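Local structure of protein ElaA (Pseudomonas aeruginosa, 1XEB) at residues V76-V81 with T111-S116. The protein is probably an N-acetyltransferase of the GNAT superfamily, a member of the ElaA family expected to transfer an acyl group from acyl-CoA to an amine. Residues are numbered along the deposited sequence; the frame is centred on the assembly and turned at random.
Sequences VVIGRV and TPVYLS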
ATOM      1  N   VAL A  76      -3.683  -2.778  11.341  1.00 20.98           N
ATOM      2  CA  VAL A  76      -2.530  -2.369  10.548  1.00 21.80           C
ATOM      3  C   VAL A  76      -3.189  -1.910   9.251  1.00 20.58           C
ATOM      4  O   VAL A  76      -4.047  -2.604   8.723  1.00 20.07           O
ATOM      5  CB  VAL A  76      -1.510  -3.533  10.243  1.00 22.18           C
ATOM      6  CG1 VAL A  76      -1.309  -4.416  11.469  1.00 16.67           C
ATOM      7  CG2 VAL A  76      -1.956  -4.343   9.059  1.00 26.75           C
ATOM      8  N   VAL A  77      -2.827  -0.730   8.761  1.00 20.88           N
ATOM      9  CA  VAL A  77      -3.434  -0.219   7.541  1.00 20.81           C
ATOM     10  C   VAL A  77      -2.507  -0.326   6.344  1.00 22.20           C
ATOM     11  O   VAL A  77      -1.380   0.174   6.365  1.00 22.92           O
ATOM     12  CB  VAL A  77      -3.880   1.261   7.706  1.00 21.80           C
ATOM     13  CG1 VAL A  77      -4.486   1.790   6.401  1.00 19.91           C
ATOM     14  CG2 VAL A  77      -4.901   1.372   8.821  1.00 16.63           C
ATOM     15  N   ILE A  78      -2.997  -0.995   5.304  1.00 22.01           N
ATOM     16  CA  ILE A  78      -2.256  -1.188   4.056  1.00 21.22           C
ATOM     17  C   ILE A  78      -2.813  -0.172   3.061  1.00 20.21           C
ATOM     18  O   ILE A  78      -4.016  -0.067   2.906  1.00 23.35           O
ATOM     19  CB  ILE A  78      -2.473  -2.621   3.525  1.00 20.54           C
ATOM     20  CG1 ILE A  78      -1.527  -3.577   4.220  1.00 21.15           C
ATOM     21  CG2 ILE A  78      -2.284  -2.677   2.031  1.00 24.86           C
ATOM     22  CD1 ILE A  78      -1.849  -5.019   3.922  1.00 25.28           C
ATOM     23  N   GLY A  79      -1.945   0.574   2.390  1.00 19.85           N
ATOM     24  CA  GLY A  79      -2.415   1.559   1.439  1.00 19.34           C
ATOM     25  C   GLY A  79      -1.351   1.923   0.423  1.00 20.71           C
ATOM     26  O   GLY A  79      -0.253   1.359   0.439  1.00 21.59           O
ATOM     27  N   ARG A  80      -1.676   2.877  -0.447  1.00 19.89           N
ATOM     28  CA  ARG A  80      -0.775   3.334  -1.498  1.00 20.86           C
ATOM     29  C   ARG A  80      -0.189   2.154  -2.289  1.00 21.50           C
ATOM     30  O   ARG A  80       0.998   2.143  -2.635  1.00 19.11           O
ATOM     31  CB  ARG A  80       0.334   4.180  -0.884  1.00 21.29           C
ATOM     32  CG  ARG A  80      -0.148   5.498  -0.300  1.00 21.42           C
ATOM     33  CD  ARG A  80      -0.658   6.396  -1.402  1.00 22.26           C
ATOM     34  NE  ARG A  80      -0.771   7.806  -1.018  1.00 23.95           N
ATOM     35  CZ  ARG A  80      -1.752   8.323  -0.292  1.00 21.90           C
ATOM     36  NH1 ARG A  80      -1.753   9.623  -0.010  1.00 23.89           N
ATOM     37  NH2 ARG A  80      -2.729   7.548   0.152  1.00 21.43           N
ATOM     38  N   VAL A  81      -1.033   1.158  -2.553  1.00 21.94           N
ATOM     39  CA  VAL A  81      -0.624  -0.031  -3.295  1.00 24.38           C
ATOM     40  C   VAL A  81      -0.464   0.386  -4.750  1.00 24.69           C
ATOM     41  O   VAL A  81      -1.419   0.842  -5.387  1.00 24.83           O
ATOM     42  CB  VAL A  81      -1.674  -1.166  -3.169  1.00 24.67           C
ATOM     43  CG1 VAL A  81      -1.307  -2.320  -4.096  1.00 23.83           C
ATOM     44  CG2 VAL A  81      -1.729  -1.662  -1.724  1.00 21.62           C
ATOM     45  N   THR A 111      -2.496  -8.894  14.522  1.00 33.30           N
ATOM     46  CA  THR A 111      -3.226  -7.635  14.442  1.00 30.26           C
ATOM     47  C   THR A 111      -3.950  -7.657  13.105  1.00 29.56           C
ATOM     48  O   THR A 111      -3.326  -7.862  12.062  1.00 29.72           O
ATOM     49  CB  THR A 111      -2.282  -6.431  14.462  1.00 29.85           C
ATOM     50  OG1 THR A 111      -1.458  -6.492  15.632  1.00 30.87           O
ATOM     51  CG2 THR A 111      -3.077  -5.137  14.458  1.00 25.05           C
ATOM     52  N   PRO A 112      -5.280  -7.472  13.112  1.00 27.91           N
ATOM     53  CA  PRO A 112      -6.013  -7.487  11.848  1.00 26.85           C
ATOM     54  C   PRO A 112      -5.548  -6.388  10.903  1.00 26.09           C
ATOM     55  O   PRO A 112      -5.128  -5.324  11.342  1.00 24.79           O
ATOM     56  CB  PRO A 112      -7.470  -7.325  12.284  1.00 27.02           C
ATOM     57  CG  PRO A 112      -7.366  -6.632  13.570  1.00 28.21           C
ATOM     58  CD  PRO A 112      -6.202  -7.294  14.239  1.00 27.78           C
ATOM     59  N   VAL A 113      -5.632  -6.670   9.603  1.00 25.08           N
ATOM     60  CA  VAL A 113      -5.210  -5.743   8.562  1.00 22.20           C
ATOM     61  C   VAL A 113      -6.393  -5.052   7.876  1.00 21.74           C
ATOM     62  O   VAL A 113      -7.399  -5.693   7.536  1.00 19.83           O
ATOM     63  CB  VAL A 113      -4.358  -6.485   7.487  1.00 20.04           C
ATOM     64  CG1 VAL A 113      -3.893  -5.500   6.428  1.00 19.82           C
ATOM     65  CG2 VAL A 113      -3.142  -7.142   8.145  1.00 17.32           C
ATOM     66  N   TYR A 114      -6.264  -3.744   7.661  1.00 20.54           N
ATOM     67  CA  TYR A 114      -7.331  -2.981   7.029  1.00 20.63           C
ATOM     68  C   TYR A 114      -6.862  -2.225   5.791  1.00 21.41           C
ATOM     69  O   TYR A 114      -5.746  -1.717   5.739  1.00 20.74           O
ATOM     70  CB  TYR A 114      -7.965  -2.008   8.047  1.00 18.71           C
ATOM     71  CG  TYR A 114      -9.023  -1.092   7.466  1.00 15.98           C
ATOM     72  CD1 TYR A 114      -8.671   0.048   6.739  1.00 18.03           C
ATOM     73  CD2 TYR A 114     -10.368  -1.398   7.582  1.00 15.67           C
ATOM     74  CE1 TYR A 114      -9.640   0.855   6.140  1.00 17.04           C
ATOM     75  CE2 TYR A 114     -11.344  -0.606   6.989  1.00 14.41           C
ATOM     76  CZ  TYR A 114     -10.979   0.519   6.264  1.00 18.58           C
ATOM     77  OH  TYR A 114     -11.951   1.295   5.642  1.00 19.26           O
ATOM     78  N   LEU A 115      -7.729  -2.169   4.787  1.00 22.70           N
ATOM     79  CA  LEU A 115      -7.411  -1.441   3.570  1.00 23.87           C
ATOM     80  C   LEU A 115      -8.682  -0.875   2.990  1.00 23.83           C
ATOM     81  O   LEU A 115      -9.786  -1.361   3.269  1.00 23.51           O
ATOM     82  CB  LEU A 115      -6.699  -2.342   2.538  1.00 23.94           C
ATOM     83  CG  LEU A 115      -7.387  -3.592   1.954  1.00 23.65           C
ATOM     84  CD1 LEU A 115      -8.501  -3.218   1.010  1.00 22.51           C
ATOM     85  CD2 LEU A 115      -6.355  -4.401   1.188  1.00 25.16           C
ATOM     86  N   SER A 116      -8.503   0.181   2.206  1.00 24.33           N
ATOM     87  CA  SER A 116      -9.581   0.873   1.531  1.00 24.89           C
ATOM     88  C   SER A 116      -9.449   0.419   0.091  1.00 26.51           C
ATOM     89  O   SER A 116      -8.548   0.856  -0.631  1.00 27.86           O
ATOM     90  CB  SER A 116      -9.369   2.377   1.633  1.00 24.91           C
ATOM     91  OG  SER A 116     -10.272   3.069   0.804  1.00 26.67           O
TER
HETATM   92  O   HOH W   1      -5.929   1.329   1.934  1.00 24.88           O
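Strands 76-83 and 113-118 form the parallel pair of a beta-alpha-beta unit of the GNAT domain, and Val76 and Tyr114 meet near its start. The backbone ladder begins with Val76 N giving its hydrogen to Pro112 O. Tyr114 N then donates to Val76 O at 2.7 Å, and the next rung runs from Ile78 N to Tyr114 O at 2.9 Å, both bonds close to straight. Beyond this the strands diverge, the axes of residues 76-81 and 113-116 being inclined by 33°, and in place of the next direct backbone bond a water donates to Ile78 O and accepts from Ser116 N, the latter at 2.8 Å. On the face carrying Val76, Ile78, Val113 and Leu115, Val76 CG2 lies against Val113 CG1 at 3.5 Å. A chi1 of -178° turns Val113 CG1 away from its own N and to the side of its carbonyl carbon, where Ile78 CD1 and CG1 meet it, while helix 92-108 covers this face through Ala100, Ala104 and Trp108. Val76 CG1 lies 3.5 Å from Thr111 CG2, and the hydroxyl of Thr111 is hydrogen-bonded to Trp108 O at the end of that helix. Val77 and Tyr114 project from the other face. Two parallel strands that splay apart after a few rungs, linked by a helix packed across one face, are characteristic of the GNAT fold, where the corresponding V-shaped opening receives acetyl-CoA in relatives.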